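PDB 4L6D: 5-carboxyvanillate decarboxylase from Sphingomonas paucimobilis, which probably catalyses the metal-dependent decarboxylation of 5-carboxyvanillate to vanillate, in an amidohydrolase-type barrel. Local coordinates for residues Asp32-Leu35 with Val36-Tyr40; Arg46-Met49 with Ile50-Ser54. One frame throughout, in Å; residues are numbered along the deposited sequence.

Contact 1 of 2, residues Asp32-Leu35 with Val36-Tyr40; sequences DMIL and VRDVY
Arg37 reaches back along its own helix to lie over Met33, one turn earlier. Its CB and CG graze the Met33 carbonyl, CG standing 3.3 Å from Met33 O. CD and the more distant NE stay near that oxygen; the bend at chi3 (-147°) then lays the guanidinium over Met33, CZ and NH2 on Met33 CB, with Arg37 NH2 3.7 Å from that carbon and Arg37 NH1 back at 3.6 Å from Met33 O. Met33 O also accepts from Arg37 N, the usual helical i to i+4 bond. The helix, 33-40, belongs to the long connection between the first two strands of the (beta/alpha)8 barrel, and its buried side faces the ligand pocket through Leu35. There Leu35 CD1 packs alongside Val39 CG2 at 3.9 Å, the two side chains pointing the same way. On the more open side Ile34 O accepts from Asp38 N at 3.0 Å and also from a water; that water donates to Asp38 OD1 too, at 2.9 Å. Were Asp38 an alanine, the water, still held by Ile34 O, is likely to lose its second acceptor and be freer to shift. Asp32, whose backbone O accepts from Val36 N, turns its carboxylate to a salt bridge with Arg176.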
# COMPACT_ATOMS: atom_id res chain seq x y z
N ASP A 32 8.36 -16.93 -1.64
CA ASP A 32 9.78 -16.67 -1.46
C ASP A 32 10.67 -17.62 -2.25
O ASP A 32 11.85 -17.35 -2.40
CB ASP A 32 10.19 -16.71 0.01
CG ASP A 32 9.69 -15.52 0.77
OD1 ASP A 32 10.23 -14.41 0.57
OD2 ASP A 32 8.73 -15.68 1.54
N MET A 33 10.11 -18.72 -2.74
CA MET A 33 10.91 -19.66 -3.54
C MET A 33 11.44 -19.04 -4.83
O MET A 33 12.42 -19.53 -5.38
CB MET A 33 10.14 -20.96 -3.82
CG MET A 33 9.92 -21.81 -2.57
SD MET A 33 11.43 -22.47 -1.84
CE MET A 33 11.79 -23.80 -2.99
N ILE A 34 10.81 -17.96 -5.30
CA ILE A 34 11.32 -17.26 -6.47
C ILE A 34 12.70 -16.67 -6.15
O ILE A 34 13.68 -16.98 -6.82
CB ILE A 34 10.34 -16.17 -6.98
CG1 ILE A 34 9.05 -16.83 -7.48
CG2 ILE A 34 10.98 -15.35 -8.09
CD1 ILE A 34 7.95 -15.84 -7.89
N LEU A 35 12.77 -15.84 -5.11
CA LEU A 35 14.05 -15.33 -4.60
C LEU A 35 15.02 -16.47 -4.28
O LEU A 35 16.19 -16.43 -4.66
CB LEU A 35 13.82 -14.51 -3.33
CG LEU A 35 15.06 -14.18 -2.50
CD1 LEU A 35 15.88 -13.14 -3.22
CD2 LEU A 35 14.67 -13.71 -1.11
N VAL A 36 14.53 -17.48 -3.56
CA VAL A 36 15.43 -18.52 -3.05
C VAL A 36 16.08 -19.29 -4.20
O VAL A 36 17.28 -19.55 -4.18
CB VAL A 36 14.73 -19.44 -2.03
CG1 VAL A 36 15.59 -20.64 -1.70
CG2 VAL A 36 14.41 -18.64 -0.76
N ARG A 37 15.32 -19.61 -5.24
CA ARG A 37 15.90 -20.24 -6.42
C ARG A 37 16.84 -19.31 -7.19
O ARG A 37 17.89 -19.75 -7.67
CB ARG A 37 14.82 -20.82 -7.33
CG ARG A 37 14.12 -22.02 -6.73
CD ARG A 37 13.21 -22.67 -7.76
NE ARG A 37 12.02 -23.26 -7.16
CZ ARG A 37 10.82 -22.69 -7.17
NH1 ARG A 37 10.64 -21.51 -7.75
NH2 ARG A 37 9.79 -23.30 -6.60
N ASP A 38 16.48 -18.02 -7.29
CA ASP A 38 17.30 -17.07 -8.03
C ASP A 38 18.66 -16.87 -7.39
O ASP A 38 19.66 -16.67 -8.08
CB ASP A 38 16.60 -15.72 -8.17
CG ASP A 38 15.55 -15.70 -9.26
OD1 ASP A 38 15.45 -16.68 -10.03
OD2 ASP A 38 14.81 -14.69 -9.34
N VAL A 39 18.70 -16.92 -6.06
CA VAL A 39 19.94 -16.63 -5.34
C VAL A 39 20.65 -17.89 -4.83
O VAL A 39 21.87 -18.00 -4.97
CB VAL A 39 19.67 -15.65 -4.17
CG1 VAL A 39 20.91 -15.51 -3.25
CG2 VAL A 39 19.26 -14.30 -4.71
N TYR A 40 19.90 -18.83 -4.27
CA TYR A 40 20.48 -19.99 -3.59
C TYR A 40 20.30 -21.29 -4.35
O TYR A 40 20.76 -22.34 -3.89
CB TYR A 40 19.89 -20.14 -2.19
CG TYR A 40 19.97 -18.89 -1.35
CD1 TYR A 40 21.09 -18.64 -0.56
CD2 TYR A 40 18.95 -17.96 -1.36
CE1 TYR A 40 21.18 -17.49 0.21
CE2 TYR A 40 19.02 -16.80 -0.60
CZ TYR A 40 20.14 -16.57 0.18
OH TYR A 40 20.19 -15.41 0.93
O HOH W 1 13.12 -18.30 -9.38

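Contact 2 of 2, residues Arg46-Met49 with Ile50-Ser54; sequences RPAM and IGRLS. With VNL (4-hydroxy-3-methoxybenzoate), chain J.
The vanillate pocket of this amidohydrolase barrel meets the start of helix 49-54 here: a type I beta turn from Arg46 to Met49 leads into the helix, and Met49 then packs on Leu53 one turn further along. From the turn Arg46 sends its side chain to the ligand. The edge of the guanidinium faces the carboxylate, whose own plane is twisted well out of that of the guanidinium. NH1 of Arg46 donates to ligand O2 at 2.8 Å and nearly straight (170°), while NH2 of Arg46 reaches O1 in a weak bond of 3.2 Å. This uneven two-pronged grip is consistent with holding that end of the ligand in place and is likely to balance part of its negative charge. Phe249 of the second subunit packs against Arg46.

Two waters join the turn to the first helical turn. One donates to Arg46 O at 2.8 Å and accepts from Ile50 N at 3.0 Å; another links Pro47 O to Gly51 N in the same way, so N-H groups at the helix start are met by solvent. Regular helical bonds follow, Arg52 N to Ala48 O and Leu53 N to Met49 O. Met49 holds CG anti to its backbone N (chi1 -170°), which lays that carbon 3.6 Å from Leu53 CD1; further bends in the chain bring Met49 SD to 4.1 Å from Leu53 CG. Arg52 rests its CG on the carbonyl oxygen of Ala48, then carries its guanidinium away to a salt bridge with Glu59 and a hydrogen bond to Pro299 O. At the far end, Ile50 O accepts from both N and OG of Ser54, which come from opposite faces of its plane, the hydroxyl donating at 2.8 Å from 39° above it.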
# COMPACT_ATOMS: atom_id res chain seq x y z
N ARG A 46 20.80 -15.17 -10.27
CA ARG A 46 21.53 -14.07 -9.64
C ARG A 46 22.75 -14.65 -8.92
O ARG A 46 22.81 -14.65 -7.68
CB ARG A 46 20.62 -13.30 -8.66
CG ARG A 46 19.36 -12.71 -9.35
CD ARG A 46 18.31 -12.16 -8.37
NE ARG A 46 18.66 -10.85 -7.81
CZ ARG A 46 17.92 -10.18 -6.94
NH1 ARG A 46 16.77 -10.69 -6.51
NH2 ARG A 46 18.32 -9.00 -6.49
N PRO A 47 23.74 -15.13 -9.69
CA PRO A 47 24.82 -15.95 -9.13
C PRO A 47 25.83 -15.19 -8.26
O PRO A 47 26.54 -15.83 -7.48
CB PRO A 47 25.51 -16.52 -10.37
CG PRO A 47 25.27 -15.49 -11.42
CD PRO A 47 23.90 -14.95 -11.15
N ALA A 48 25.90 -13.87 -8.38
CA ALA A 48 26.88 -13.10 -7.60
C ALA A 48 26.38 -12.78 -6.20
O ALA A 48 27.16 -12.38 -5.32
CB ALA A 48 27.22 -11.80 -8.33
N MET A 49 25.08 -12.94 -5.98
CA MET A 49 24.48 -12.41 -4.76
C MET A 49 24.95 -13.08 -3.46
O MET A 49 25.15 -12.39 -2.46
CB MET A 49 22.96 -12.40 -4.87
CG MET A 49 22.27 -11.65 -3.76
SD MET A 49 22.74 -9.90 -3.66
CE MET A 49 21.73 -9.18 -4.95
N ILE A 50 25.10 -14.40 -3.44
CA ILE A 50 25.60 -15.06 -2.22
C ILE A 50 26.93 -14.47 -1.77
O ILE A 50 27.12 -14.16 -0.59
CB ILE A 50 25.71 -16.59 -2.37
CG1 ILE A 50 24.31 -17.21 -2.36
CG2 ILE A 50 26.58 -17.19 -1.26
CD1 ILE A 50 24.28 -18.65 -2.77
N GLY A 51 27.85 -14.28 -2.71
CA GLY A 51 29.15 -13.71 -2.39
C GLY A 51 29.04 -12.30 -1.83
O GLY A 51 29.71 -11.96 -0.85
N ARG A 52 28.19 -11.48 -2.44
CA ARG A 52 28.04 -10.10 -2.00
C ARG A 52 27.37 -9.98 -0.64
O ARG A 52 27.73 -9.12 0.17
CB ARG A 52 27.33 -9.27 -3.08
CG ARG A 52 28.09 -9.37 -4.42
CD ARG A 52 27.60 -8.40 -5.47
NE ARG A 52 27.72 -7.03 -5.00
CZ ARG A 52 26.68 -6.24 -4.80
NH1 ARG A 52 25.46 -6.69 -5.04
NH2 ARG A 52 26.86 -5.00 -4.35
N LEU A 53 26.41 -10.86 -0.37
CA LEU A 53 25.76 -10.93 0.93
C LEU A 53 26.73 -11.41 2.01
O LEU A 53 26.71 -10.92 3.15
CB LEU A 53 24.58 -11.89 0.87
CG LEU A 53 23.34 -11.37 0.13
CD1 LEU A 53 22.42 -12.53 -0.23
CD2 LEU A 53 22.60 -10.37 1.01
N SER A 54 27.57 -12.38 1.65
CA SER A 54 28.48 -12.99 2.62
C SER A 54 29.61 -12.04 2.98
O SER A 54 30.12 -12.05 4.09
CB SER A 54 29.08 -14.28 2.07
OG SER A 54 28.07 -15.23 1.77
C1 VNL J . 15.84 -7.70 -2.74
CO1 VNL J . 15.91 -6.36 -2.35
CO2 VNL J . 15.86 -8.74 -1.78
CM1 VNL J . 16.01 -6.01 -0.99
CM2 VNL J . 15.95 -8.42 -0.43
OM VNL J . 15.98 -9.35 0.57
CZ VNL J . 16.03 -7.01 -0.02
CC VNL J . 15.77 -8.05 -4.20
CV VNL J . 15.89 -10.76 0.26
O1 VNL J . 16.05 -7.19 -5.08
O2 VNL J . 15.51 -9.23 -4.52
O3 VNL J . 16.44 -6.79 1.26
O HOH W 2 23.87 -16.17 -5.58
O HOH W 3 27.96 -15.62 -5.24

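In the fold
Contacts 1 and 2 follow each other along the chain, their centres about 12 Å apart, and they meet directly. A probable hydrogen bond from Arg46 N to Asp38 O (2.9 Å) ties the turn before helix 49-54 to the later part of helix 33-40. Beside it Ile50 CD1 packs at 3.3 Å from Val39 O, and Tyr40 OH lies 3.8 Å from Leu53 CD1. Both contacts reach the same bound vanillate: contact 1 gives it an apolar wall through Leu35, whose side chain comes within about 3 Å at the nearest atoms, while contact 2 supplies the charged partner of its acid end. The manganese ion is farther off, about 9 Å from the side chain of Leu35 and about 8 Å from that of Leu53.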